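Local coordinates for THUMP domain-containing protein (Pyrococcus horikoshii, PDB 1VBK), which is of unproven function but, as a ThiI-like protein with a THUMP domain, probably binds RNA and ATP, at residues M1-V6 / I52-S57; E37-K42 / P58-N63; S46-I51 / E155-K160; S73-M78 / T165-G170. All coordinates share one frame; numbering follows the deposited sequence.

Contact 1: M1-V6 / I52-S57; sequences MNVVIV and IVKTNS
Val4 and Val53 face each other as a hydrogen-bonded antiparallel pair: Val4 N reaches Val53 O at 2.9 Å and Val53 N returns to Val4 O at 3.0 Å, the second bond the straighter (167° at the hydrogen). On the face shared with Val3 and Ile5, Ile52 can be traced outward. Its CB branches at once. Ile52 CG2 settles against Val3 CB at 4.1 Å, while CG1, set anti to the carbonyl carbon, turns again (chi2 -66°) and carries Ile52 CD1 to Ile5 CG1, also at 4.1 Å. Both arms thus meet strand 3-8, as suits a beta-branched residue in a buried strand. Lys54 spends only its root here, CG beside Val3 CG1, and runs out straight to a salt bridge with Glu43. Further along, Thr55 N donates to Asn2 O, and Thr55 OG1 receives Ser57 N in an ST turn while also bonding Pro40 O. These are central strands of a ferredoxin-like sheet: strand 71-81 pairs with the far edge of strand 3-8, Val4 and Val6 pack against helix 58-65, and Val3 and Ile5 face the tyrosines of strand 160-164.

Contact 2: E37-K42 / P58-N63; sequences EEVPYK and PKEAAN
Val39 and Glu60 are brought together by matching first torsions: Val39 holds CG1 anti to its nitrogen (chi1 179°), and Glu60 does the same with CG (chi1 -166°) before running on fully extended. Val39 thereby spreads its two methyls over different residues of helix 58-65. Val39 CG2 takes the flank of Glu60, lying 4.0 Å from Glu60 CG and 3.5 Å from Glu60 OE2 as the two side chains run alongside one another, pointing opposite ways. Val39 CG1 takes the helix itself, 3.9 Å from Ala61 CA and also 3.9 Å from Ala61 CB. No hydrogen bond spans the contact, which is van der Waals packing with one polar edge. Residue types follow from place: the small methyl of Ala61 lets the loop come close to the helix, the branched Val39 fills the buried side, and Glu60 lays its CG and one carboxylate oxygen along Val39 at the exposed margin. Within the helix, Lys59 NZ reaches across one turn to a lone pair of Asn63 OD1 at 2.7 Å. Leu34 of helix 19-36 touches both Val39 and Ala61, so the valine sits in the seam between two helices. Glu38, with positive phi, is the C-prime residue of a Schellman motif that ends helix 19-36; the chain then runs past helix 58-65 into strand 43-47, the helix-to-strand connection of a ferredoxin-like beta-alpha-beta-beta-alpha-beta fold.

Contact 3: S46-I51 / E155-K160; sequences SRHGRI and EIMQGK
Arg50 meets Glu155 and His48 meets Gln158 where two beta hairpins, each closed by a type I' turn, lie against each other; one belongs to the ferredoxin-like domain, the other to the THUMP domain. Both central residues of each turn have positive phi, which His48 and Gln158 tolerate at the first position, while Gly49 and Gly159, with no side chain, take the second easily. The inner part is close-packed. Buried Met157 holds CG anti to its nitrogen (chi1 177°) and stays extended at chi2, which carries Met157 SD to 3.3 Å from Arg47 O and 3.9 Å from His48 CB; the bend at chi3 turns only CE. Beside it Arg50, bent at chi2, salt-bridges Glu155: Arg50 NE lies 2.8 Å from Glu155 OE1 on the syn side, and Arg50 NH2 adds a weak bond to Glu155 OE2. Guanidinium and carboxylate planes stand 80° apart, so the pair is not the flat, side-on kind. Arg7 also salt-bridges OE2, and two positive groups around this carboxylate would probably help keep it charged. The outer part is looser. His48 and Gln158, polar and exposed as suits this margin, touch mainly through polar ends, ring and amide planes nearly perpendicular. Their one hydrogen bond is weak, bent to 122° at the hydrogen: His48 NE2 reaches Gln158 OE1 at 3.0 Å, the oxygen near the ring plane and 3.2 Å from His48 CD2.

Contact 4: S73-M78 / T165-G170; sequences SISPAM and TEKIKG
Ile74 and Ile168 form a hydrogen-bonded antiparallel pair, Ile74 N to Ile168 O and Ile168 N to Ile74 O both at 2.8 Å. The two isoleucines point to one face, Ile74 CB lying 4.3 Å from Ile168 CB, and there they pack against Ala62 of helix 58-65; branched hydrophobic side chains suit this helix-covered side. Two residues further along, the pattern would call for an N-H at Pro76, which proline lacks. Ser75 makes good the loss: with OG anti to the carbonyl carbon (chi1 -71°), Ser75 OG donates to a lone pair of Glu166 O at 2.8 Å. Strand 71-81 is the last strand of the ferredoxin-like unit, and the short strand 168-169 pairs beside it as the chain returns after strand 160-164. Pro76 still takes part through its ring, Pro76 CG lying 3.5 Å from Glu166 OE1 as the two side chains cross obliquely. A water bridges the two segments beyond this point, donating to Pro76 O and accepting from Thr165 N at 2.9 Å. The face opposite the isoleucines is polar. Ser73 OG and Ser75 OG both bond Arg7 NH1, small hydroxyls that leave room for the guanidinium. Lys167, extended throughout, runs its aliphatic chain past both serines, Lys167 CB 3.9 Å from Ser75 OG and Lys167 CE 4.0 Å from Ser73 OG.

How the contacts relate
Contacts 1 and 4 are buried strand pairings in one sheet, joined because strands 3-8 and 71-81 are neighbours: Val3 O and Ala77 N bond between them. In contact 2 a loop packs on helix 58-65, which covers one side of that sheet, and Ala62 continues the packing to Ile74 and Ile168 of contact 4. Contact 3 lies toward the surface, about 20 Å from contact 2 between centres, yet shares strand 50-54 with contact 1. Chemistry follows place: backbone bonds and branched aliphatics in contacts 1 and 4, with serine hydroxyls added in contact 4, packing without hydrogen bonds across contact 2, and charge, sulfur and amide groups in contact 3, where two domains meet.

Contact 1: M1-V6 / I52-S57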
loop_
_atom_site.group_PDB
_atom_site.type_symbol
_atom_site.label_atom_id
_atom_site.label_comp_id
_atom_site.label_asym_id
_atom_site.label_seq_id
_atom_site.Cartn_x
_atom_site.Cartn_y
_atom_site.Cartn_z
ATOM N N MET A 1 10.354 -20.898 -36.252
ATOM C CA MET A 1 9.287 -20.241 -35.441
ATOM C C MET A 1 9.516 -18.736 -35.379
ATOM O O MET A 1 10.617 -18.258 -35.664
ATOM C CB MET A 1 9.268 -20.834 -34.031
ATOM C CG MET A 1 9.090 -22.346 -34.028
ATOM S SD MET A 1 9.005 -23.060 -32.385
ATOM C CE MET A 1 10.745 -23.056 -31.928
ATOM N N ASN A 2 8.477 -17.992 -35.006
ATOM C CA ASN A 2 8.586 -16.545 -34.934
ATOM C C ASN A 2 7.847 -15.852 -33.786
ATOM O O ASN A 2 7.842 -14.625 -33.715
ATOM C CB ASN A 2 8.176 -15.921 -36.274
ATOM C CG ASN A 2 6.860 -16.468 -36.804
ATOM O OD1 ASN A 2 6.111 -17.127 -36.086
ATOM N ND2 ASN A 2 6.568 -16.179 -38.065
ATOM N N VAL A 3 7.220 -16.621 -32.895
ATOM C CA VAL A 3 6.537 -16.021 -31.745
ATOM C C VAL A 3 6.553 -16.953 -30.538
ATOM O O VAL A 3 6.985 -18.106 -30.617
ATOM C CB VAL A 3 5.033 -15.694 -32.025
ATOM C CG1 VAL A 3 4.871 -14.897 -33.321
ATOM C CG2 VAL A 3 4.226 -16.983 -32.076
ATOM N N VAL A 4 6.090 -16.424 -29.414
ATOM C CA VAL A 4 5.957 -17.201 -28.193
ATOM C C VAL A 4 4.543 -16.911 -27.699
ATOM O O VAL A 4 4.160 -15.749 -27.550
ATOM C CB VAL A 4 6.955 -16.777 -27.088
ATOM C CG1 VAL A 4 6.644 -17.536 -25.806
ATOM C CG2 VAL A 4 8.391 -17.079 -27.520
ATOM N N ILE A 5 3.762 -17.966 -27.488
ATOM C CA ILE A 5 2.403 -17.823 -26.980
ATOM C C ILE A 5 2.486 -17.925 -25.463
ATOM O O ILE A 5 3.038 -18.888 -24.926
ATOM C CB ILE A 5 1.475 -18.958 -27.478
ATOM C CG1 ILE A 5 1.429 -18.976 -29.010
ATOM C CG2 ILE A 5 0.066 -18.766 -26.910
ATOM C CD1 ILE A 5 0.714 -20.194 -29.575
ATOM N N VAL A 6 1.954 -16.926 -24.773
ATOM C CA VAL A 6 1.961 -16.919 -23.319
ATOM C C VAL A 6 0.513 -17.040 -22.854
ATOM O O VAL A 6 -0.322 -16.201 -23.192
ATOM C CB VAL A 6 2.576 -15.621 -22.778
ATOM C CG1 VAL A 6 2.486 -15.590 -21.243
ATOM C CG2 VAL A 6 4.030 -15.525 -23.230
ATOM N N ILE A 52 1.115 -12.482 -26.919
ATOM C CA ILE A 52 1.970 -12.943 -27.990
ATOM C C ILE A 52 3.241 -12.116 -27.971
ATOM O O ILE A 52 3.187 -10.883 -27.914
ATOM C CB ILE A 52 1.295 -12.765 -29.379
ATOM C CG1 ILE A 52 0.017 -13.610 -29.470
ATOM C CG2 ILE A 52 2.280 -13.145 -30.493
ATOM C CD1 ILE A 52 0.241 -15.121 -29.426
ATOM N N VAL A 53 4.379 -12.800 -27.996
ATOM C CA VAL A 53 5.670 -12.134 -28.038
ATOM C C VAL A 53 6.239 -12.418 -29.423
ATOM O O VAL A 53 6.580 -13.557 -29.721
ATOM C CB VAL A 53 6.657 -12.706 -26.990
ATOM C CG1 VAL A 53 8.006 -12.009 -27.113
ATOM C CG2 VAL A 53 6.101 -12.532 -25.598
ATOM N N LYS A 54 6.304 -11.408 -30.285
ATOM C CA LYS A 54 6.877 -11.616 -31.612
ATOM C C LYS A 54 8.387 -11.516 -31.453
ATOM O O LYS A 54 8.900 -10.470 -31.043
ATOM C CB LYS A 54 6.392 -10.552 -32.606
ATOM C CG LYS A 54 4.994 -10.774 -33.162
ATOM C CD LYS A 54 4.651 -9.669 -34.159
ATOM C CE LYS A 54 3.289 -9.872 -34.794
ATOM N NZ LYS A 54 2.898 -8.697 -35.628
ATOM N N THR A 55 9.091 -12.600 -31.772
ATOM C CA THR A 55 10.545 -12.642 -31.650
ATOM C C THR A 55 11.194 -13.737 -32.492
ATOM O O THR A 55 10.615 -14.806 -32.697
ATOM C CB THR A 55 10.970 -12.877 -30.192
ATOM O OG1 THR A 55 12.388 -13.081 -30.136
ATOM C CG2 THR A 55 10.265 -14.112 -29.620
ATOM N N ASN A 56 12.407 -13.471 -32.971
ATOM C CA ASN A 56 13.127 -14.453 -33.766
ATOM C C ASN A 56 13.985 -15.347 -32.874
ATOM O O ASN A 56 14.746 -16.174 -33.366
ATOM C CB ASN A 56 13.992 -13.768 -34.833
ATOM C CG ASN A 56 13.162 -13.147 -35.944
ATOM O OD1 ASN A 56 12.227 -13.766 -36.452
ATOM N ND2 ASN A 56 13.506 -11.925 -36.332
ATOM N N SER A 57 13.855 -15.167 -31.561
ATOM C CA SER A 57 14.573 -15.980 -30.576
ATOM C C SER A 57 13.508 -16.554 -29.632
ATOM O O SER A 57 13.593 -16.396 -28.414
ATOM C CB SER A 57 15.556 -15.120 -29.771
ATOM O OG SER A 57 16.520 -14.505 -30.610
HETATM O O HOH W 1 13.357 -17.230 -35.432
#

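Contact 2: E37-K42 / P58-N63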
loop_
_atom_site.group_PDB
_atom_site.type_symbol
_atom_site.label_atom_id
_atom_site.label_comp_id
_atom_site.label_asym_id
_atom_site.label_seq_id
_atom_site.Cartn_x
_atom_site.Cartn_y
_atom_site.Cartn_z
ATOM N N GLU A 37 17.575 -10.158 -19.720
ATOM C CA GLU A 37 18.330 -11.298 -20.237
ATOM C C GLU A 37 18.827 -11.063 -21.662
ATOM O O GLU A 37 19.389 -11.956 -22.292
ATOM C CB GLU A 37 17.463 -12.560 -20.205
ATOM C CG GLU A 37 16.974 -12.969 -18.823
ATOM C CD GLU A 37 18.105 -13.315 -17.876
ATOM O OE1 GLU A 37 18.950 -14.161 -18.239
ATOM O OE2 GLU A 37 18.146 -12.748 -16.762
ATOM N N GLU A 38 18.617 -9.854 -22.166
ATOM C CA GLU A 38 19.027 -9.484 -23.515
ATOM C C GLU A 38 18.478 -10.404 -24.604
ATOM O O GLU A 38 19.203 -10.809 -25.516
ATOM C CB GLU A 38 20.557 -9.415 -23.621
ATOM C CG GLU A 38 21.189 -8.415 -22.666
ATOM C CD GLU A 38 22.598 -8.010 -23.068
ATOM O OE1 GLU A 38 23.337 -8.842 -23.635
ATOM O OE2 GLU A 38 22.973 -6.852 -22.798
ATOM N N VAL A 39 17.196 -10.740 -24.500
ATOM C CA VAL A 39 16.553 -11.571 -25.509
ATOM C C VAL A 39 15.833 -10.615 -26.454
ATOM O O VAL A 39 14.946 -9.869 -26.040
ATOM C CB VAL A 39 15.513 -12.536 -24.897
ATOM C CG1 VAL A 39 14.870 -13.364 -26.001
ATOM C CG2 VAL A 39 16.177 -13.448 -23.877
ATOM N N PRO A 40 16.209 -10.620 -27.739
ATOM C CA PRO A 40 15.583 -9.740 -28.728
ATOM C C PRO A 40 14.120 -10.112 -28.967
ATOM O O PRO A 40 13.753 -11.278 -28.879
ATOM C CB PRO A 40 16.430 -9.965 -29.985
ATOM C CG PRO A 40 17.729 -10.513 -29.460
ATOM C CD PRO A 40 17.270 -11.427 -28.360
ATOM N N TYR A 41 13.295 -9.111 -29.259
ATOM C CA TYR A 41 11.881 -9.315 -29.545
ATOM C C TYR A 41 11.377 -8.084 -30.285
ATOM O O TYR A 41 11.867 -6.975 -30.062
ATOM C CB TYR A 41 11.087 -9.535 -28.251
ATOM C CG TYR A 41 10.923 -8.309 -27.391
ATOM C CD1 TYR A 41 9.861 -7.428 -27.593
ATOM C CD2 TYR A 41 11.827 -8.029 -26.370
ATOM C CE1 TYR A 41 9.703 -6.302 -26.798
ATOM C CE2 TYR A 41 11.677 -6.903 -25.570
ATOM C CZ TYR A 41 10.615 -6.048 -25.789
ATOM O OH TYR A 41 10.464 -4.937 -24.997
ATOM N N LYS A 42 10.407 -8.284 -31.170
ATOM C CA LYS A 42 9.847 -7.204 -31.971
ATOM C C LYS A 42 8.658 -6.525 -31.308
ATOM O O LYS A 42 8.570 -5.296 -31.291
ATOM C CB LYS A 42 9.405 -7.741 -33.335
ATOM C CG LYS A 42 10.501 -8.394 -34.160
ATOM C CD LYS A 42 9.890 -9.150 -35.335
ATOM C CE LYS A 42 10.952 -9.739 -36.251
ATOM N NZ LYS A 42 11.729 -8.679 -36.956
ATOM N N PRO A 58 12.502 -17.251 -30.190
ATOM C CA PRO A 58 11.412 -17.839 -29.398
ATOM C C PRO A 58 11.804 -18.859 -28.335
ATOM O O PRO A 58 11.272 -18.846 -27.226
ATOM C CB PRO A 58 10.491 -18.424 -30.469
ATOM C CG PRO A 58 11.454 -18.869 -31.514
ATOM C CD PRO A 58 12.428 -17.702 -31.592
ATOM N N LYS A 59 12.730 -19.750 -28.668
ATOM C CA LYS A 59 13.166 -20.765 -27.714
ATOM C C LYS A 59 13.838 -20.090 -26.512
ATOM O O LYS A 59 13.584 -20.440 -25.357
ATOM C CB LYS A 59 14.137 -21.727 -28.403
ATOM C CG LYS A 59 14.113 -23.151 -27.872
ATOM C CD LYS A 59 14.659 -23.255 -26.458
ATOM C CE LYS A 59 14.753 -24.714 -26.023
ATOM N NZ LYS A 59 15.381 -24.866 -24.679
ATOM N N GLU A 60 14.682 -19.104 -26.791
ATOM C CA GLU A 60 15.383 -18.387 -25.735
ATOM C C GLU A 60 14.414 -17.573 -24.883
ATOM O O GLU A 60 14.552 -17.507 -23.664
ATOM C CB GLU A 60 16.432 -17.449 -26.332
ATOM C CG GLU A 60 17.427 -16.929 -25.313
ATOM C CD GLU A 60 18.489 -16.048 -25.938
ATOM O OE1 GLU A 60 18.934 -16.366 -27.061
ATOM O OE2 GLU A 60 18.886 -15.048 -25.302
ATOM N N ALA A 61 13.445 -16.939 -25.531
ATOM C CA ALA A 61 12.456 -16.140 -24.815
ATOM C C ALA A 61 11.624 -17.047 -23.911
ATOM O O ALA A 61 11.402 -16.747 -22.740
ATOM C CB ALA A 61 11.550 -15.421 -25.806
ATOM N N ALA A 62 11.165 -18.165 -24.464
ATOM C CA ALA A 62 10.349 -19.103 -23.702
ATOM C C ALA A 62 11.050 -19.586 -22.433
ATOM O O ALA A 62 10.428 -19.687 -21.373
ATOM C CB ALA A 62 9.968 -20.293 -24.584
ATOM N N ASN A 63 12.343 -19.875 -22.534
ATOM C CA ASN A 63 13.096 -20.353 -21.381
ATOM C C ASN A 63 13.227 -19.308 -20.279
ATOM O O ASN A 63 13.337 -19.658 -19.108
ATOM C CB ASN A 63 14.477 -20.845 -21.817
ATOM C CG ASN A 63 14.421 -22.207 -22.487
ATOM O OD1 ASN A 63 15.422 -22.694 -23.015
ATOM N ND2 ASN A 63 13.248 -22.835 -22.458
#

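Contact 3: S46-I51 / E155-K160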
loop_
_atom_site.group_PDB
_atom_site.type_symbol
_atom_site.label_atom_id
_atom_site.label_comp_id
_atom_site.label_asym_id
_atom_site.label_seq_id
_atom_site.Cartn_x
_atom_site.Cartn_y
_atom_site.Cartn_z
ATOM N N SER A 46 -1.291 -8.197 -25.950
ATOM C CA SER A 46 -2.301 -9.079 -25.381
ATOM C C SER A 46 -3.583 -8.999 -26.200
ATOM O O SER A 46 -4.151 -7.915 -26.367
ATOM C CB SER A 46 -2.602 -8.656 -23.938
ATOM O OG SER A 46 -3.581 -9.489 -23.332
ATOM N N ARG A 47 -4.042 -10.138 -26.706
ATOM C CA ARG A 47 -5.280 -10.162 -27.472
ATOM C C ARG A 47 -6.062 -11.443 -27.229
ATOM O O ARG A 47 -5.509 -12.540 -27.245
ATOM C CB ARG A 47 -4.991 -9.972 -28.964
ATOM C CG ARG A 47 -4.598 -8.534 -29.302
ATOM C CD ARG A 47 -4.035 -8.405 -30.698
ATOM N NE ARG A 47 -3.242 -7.188 -30.826
ATOM C CZ ARG A 47 -2.400 -6.942 -31.825
ATOM N NH1 ARG A 47 -2.244 -7.833 -32.801
ATOM N NH2 ARG A 47 -1.699 -5.812 -31.835
ATOM N N HIS A 48 -7.351 -11.275 -26.965
ATOM C CA HIS A 48 -8.261 -12.385 -26.716
ATOM C C HIS A 48 -7.792 -13.395 -25.673
ATOM O O HIS A 48 -7.873 -14.605 -25.886
ATOM C CB HIS A 48 -8.582 -13.078 -28.041
ATOM C CG HIS A 48 -9.313 -12.194 -29.003
ATOM N ND1 HIS A 48 -10.615 -11.791 -28.795
ATOM C CD2 HIS A 48 -8.904 -11.579 -30.138
ATOM C CE1 HIS A 48 -10.977 -10.964 -29.760
ATOM N NE2 HIS A 48 -9.957 -10.817 -30.588
ATOM N N GLY A 49 -7.300 -12.887 -24.547
ATOM C CA GLY A 49 -6.869 -13.751 -23.460
ATOM C C GLY A 49 -5.503 -14.387 -23.581
ATOM O O GLY A 49 -5.128 -15.212 -22.750
ATOM N N ARG A 50 -4.759 -14.002 -24.610
ATOM C CA ARG A 50 -3.419 -14.527 -24.842
ATOM C C ARG A 50 -2.431 -13.380 -24.995
ATOM O O ARG A 50 -2.799 -12.280 -25.396
ATOM C CB ARG A 50 -3.381 -15.342 -26.142
ATOM C CG ARG A 50 -4.070 -16.689 -26.103
ATOM C CD ARG A 50 -3.186 -17.710 -25.417
ATOM N NE ARG A 50 -3.606 -19.083 -25.694
ATOM C CZ ARG A 50 -4.635 -19.690 -25.115
ATOM N NH1 ARG A 50 -5.369 -19.054 -24.213
ATOM N NH2 ARG A 50 -4.921 -20.947 -25.432
ATOM N N ILE A 51 -1.175 -13.647 -24.667
ATOM C CA ILE A 51 -0.128 -12.660 -24.859
ATOM C C ILE A 51 0.775 -13.277 -25.918
ATOM O O ILE A 51 1.125 -14.463 -25.851
ATOM C CB ILE A 51 0.667 -12.388 -23.571
ATOM C CG1 ILE A 51 -0.126 -11.432 -22.680
ATOM C CG2 ILE A 51 2.033 -11.772 -23.912
ATOM C CD1 ILE A 51 0.480 -11.218 -21.299
ATOM N N GLU A 155 -3.596 -22.654 -32.614
ATOM C CA GLU A 155 -4.457 -21.615 -32.081
ATOM C C GLU A 155 -4.714 -20.613 -33.195
ATOM O O GLU A 155 -3.777 -20.101 -33.808
ATOM C CB GLU A 155 -3.794 -20.938 -30.874
ATOM C CG GLU A 155 -3.696 -21.858 -29.659
ATOM C CD GLU A 155 -3.202 -21.153 -28.411
ATOM O OE1 GLU A 155 -3.371 -19.921 -28.312
ATOM O OE2 GLU A 155 -2.661 -21.842 -27.520
ATOM N N ILE A 156 -5.987 -20.352 -33.473
ATOM C CA ILE A 156 -6.349 -19.412 -34.526
ATOM C C ILE A 156 -6.945 -18.155 -33.911
ATOM O O ILE A 156 -7.862 -18.217 -33.097
ATOM C CB ILE A 156 -7.352 -20.042 -35.509
ATOM C CG1 ILE A 156 -6.796 -21.378 -36.009
ATOM C CG2 ILE A 156 -7.592 -19.095 -36.688
ATOM C CD1 ILE A 156 -7.703 -22.103 -36.970
ATOM N N MET A 157 -6.416 -17.009 -34.312
ATOM C CA MET A 157 -6.870 -15.749 -33.758
ATOM C C MET A 157 -6.726 -14.633 -34.779
ATOM O O MET A 157 -5.634 -14.384 -35.289
ATOM C CB MET A 157 -6.044 -15.448 -32.501
ATOM C CG MET A 157 -6.322 -14.129 -31.819
ATOM S SD MET A 157 -5.502 -14.082 -30.203
ATOM C CE MET A 157 -3.782 -13.894 -30.683
ATOM N N GLN A 158 -7.844 -13.979 -35.085
ATOM C CA GLN A 158 -7.862 -12.876 -36.038
ATOM C C GLN A 158 -7.099 -13.141 -37.334
ATOM O O GLN A 158 -6.180 -12.402 -37.679
ATOM C CB GLN A 158 -7.310 -11.608 -35.373
ATOM C CG GLN A 158 -8.068 -11.192 -34.131
ATOM C CD GLN A 158 -7.555 -9.890 -33.525
ATOM O OE1 GLN A 158 -7.961 -9.508 -32.433
ATOM N NE2 GLN A 158 -6.667 -9.206 -34.239
ATOM N N GLY A 159 -7.475 -14.202 -38.044
ATOM C CA GLY A 159 -6.832 -14.514 -39.314
ATOM C C GLY A 159 -5.424 -15.086 -39.293
ATOM O O GLY A 159 -4.829 -15.306 -40.353
ATOM N N LYS A 160 -4.880 -15.321 -38.103
ATOM C CA LYS A 160 -3.540 -15.884 -37.985
ATOM C C LYS A 160 -3.622 -17.218 -37.258
ATOM O O LYS A 160 -4.442 -17.392 -36.357
ATOM C CB LYS A 160 -2.621 -14.957 -37.181
ATOM C CG LYS A 160 -2.456 -13.550 -37.743
ATOM C CD LYS A 160 -1.735 -13.553 -39.076
ATOM C CE LYS A 160 -1.501 -12.131 -39.564
ATOM N NZ LYS A 160 -0.853 -12.111 -40.901
#

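Contact 4: S73-M78 / T165-G170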
loop_
_atom_site.group_PDB
_atom_site.type_symbol
_atom_site.label_atom_id
_atom_site.label_comp_id
_atom_site.label_asym_id
_atom_site.label_seq_id
_atom_site.Cartn_x
_atom_site.Cartn_y
_atom_site.Cartn_z
ATOM N N SER A 73 1.322 -21.361 -19.068
ATOM C CA SER A 73 2.117 -22.132 -20.022
ATOM C C SER A 73 2.671 -21.261 -21.139
ATOM O O SER A 73 2.131 -20.195 -21.450
ATOM C CB SER A 73 1.320 -23.309 -20.604
ATOM O OG SER A 73 0.250 -22.884 -21.423
ATOM N N ILE A 74 3.757 -21.739 -21.738
ATOM C CA ILE A 74 4.460 -21.029 -22.794
ATOM C C ILE A 74 4.687 -21.926 -24.016
ATOM O O ILE A 74 5.112 -23.070 -23.874
ATOM C CB ILE A 74 5.834 -20.570 -22.263
ATOM C CG1 ILE A 74 5.638 -19.786 -20.966
ATOM C CG2 ILE A 74 6.559 -19.727 -23.298
ATOM C CD1 ILE A 74 6.911 -19.562 -20.195
ATOM N N SER A 75 4.419 -21.401 -25.212
ATOM C CA SER A 75 4.621 -22.179 -26.434
ATOM C C SER A 75 5.327 -21.446 -27.569
ATOM O O SER A 75 4.758 -20.536 -28.172
ATOM C CB SER A 75 3.283 -22.690 -26.996
ATOM O OG SER A 75 2.712 -23.718 -26.202
ATOM N N PRO A 76 6.582 -21.818 -27.861
ATOM C CA PRO A 76 7.286 -21.160 -28.971
ATOM C C PRO A 76 6.421 -21.611 -30.149
ATOM O O PRO A 76 5.953 -22.747 -30.150
ATOM C CB PRO A 76 8.642 -21.865 -28.989
ATOM C CG PRO A 76 8.832 -22.285 -27.564
ATOM C CD PRO A 76 7.462 -22.771 -27.165
ATOM N N ALA A 77 6.193 -20.761 -31.140
ATOM C CA ALA A 77 5.341 -21.176 -32.244
ATOM C C ALA A 77 5.609 -20.460 -33.557
ATOM O O ALA A 77 6.308 -19.450 -33.595
ATOM C CB ALA A 77 3.872 -20.980 -31.856
ATOM N N MET A 78 5.041 -21.008 -34.628
ATOM C CA MET A 78 5.156 -20.420 -35.955
ATOM C C MET A 78 3.823 -19.766 -36.271
ATOM O O MET A 78 2.772 -20.404 -36.166
ATOM C CB MET A 78 5.442 -21.483 -37.017
ATOM C CG MET A 78 6.829 -22.085 -36.961
ATOM S SD MET A 78 7.076 -23.270 -38.300
ATOM C CE MET A 78 7.863 -22.241 -39.552
ATOM N N THR A 165 4.611 -27.301 -31.132
ATOM C CA THR A 165 4.767 -28.694 -30.712
ATOM C C THR A 165 5.219 -28.726 -29.254
ATOM O O THR A 165 5.197 -29.781 -28.618
ATOM C CB THR A 165 5.813 -29.459 -31.551
ATOM O OG1 THR A 165 7.050 -28.743 -31.549
ATOM C CG2 THR A 165 5.326 -29.646 -32.977
ATOM N N GLU A 166 5.616 -27.566 -28.727
ATOM C CA GLU A 166 6.077 -27.465 -27.340
ATOM C C GLU A 166 5.154 -26.611 -26.465
ATOM O O GLU A 166 4.698 -25.541 -26.868
ATOM C CB GLU A 166 7.499 -26.894 -27.296
ATOM C CG GLU A 166 8.077 -26.758 -25.887
ATOM C CD GLU A 166 9.570 -26.439 -25.878
ATOM O OE1 GLU A 166 9.968 -25.371 -26.397
ATOM O OE2 GLU A 166 10.349 -27.263 -25.346
ATOM N N LYS A 167 4.889 -27.103 -25.262
ATOM C CA LYS A 167 4.030 -26.419 -24.305
ATOM C C LYS A 167 4.719 -26.531 -22.954
ATOM O O LYS A 167 4.598 -27.552 -22.270
ATOM C CB LYS A 167 2.664 -27.098 -24.266
ATOM C CG LYS A 167 1.615 -26.391 -23.442
ATOM C CD LYS A 167 0.270 -27.060 -23.673
ATOM C CE LYS A 167 -0.851 -26.381 -22.918
ATOM N NZ LYS A 167 -2.148 -27.072 -23.175
ATOM N N ILE A 168 5.454 -25.483 -22.591
ATOM C CA ILE A 168 6.208 -25.440 -21.342
ATOM C C ILE A 168 5.362 -24.942 -20.182
ATOM O O ILE A 168 4.745 -23.882 -20.260
ATOM C CB ILE A 168 7.438 -24.514 -21.470
ATOM C CG1 ILE A 168 8.251 -24.890 -22.710
ATOM C CG2 ILE A 168 8.307 -24.622 -20.222
ATOM C CD1 ILE A 168 9.402 -23.940 -22.993
ATOM N N LYS A 169 5.353 -25.709 -19.099
ATOM C CA LYS A 169 4.584 -25.354 -17.915
ATOM C C LYS A 169 5.231 -24.181 -17.173
ATOM O O LYS A 169 6.426 -24.204 -16.871
ATOM C CB LYS A 169 4.478 -26.576 -16.994
ATOM C CG LYS A 169 3.604 -26.389 -15.760
ATOM C CD LYS A 169 3.527 -27.688 -14.955
ATOM C CE LYS A 169 2.673 -27.526 -13.706
ATOM N NZ LYS A 169 2.592 -28.792 -12.917
ATOM N N GLY A 170 4.441 -23.147 -16.903
ATOM C CA GLY A 170 4.952 -21.996 -16.185
ATOM C C GLY A 170 4.808 -22.255 -14.697
ATOM O O GLY A 170 4.455 -23.361 -14.293
HETATM O O HOH W 2 6.730 -25.385 -30.474
#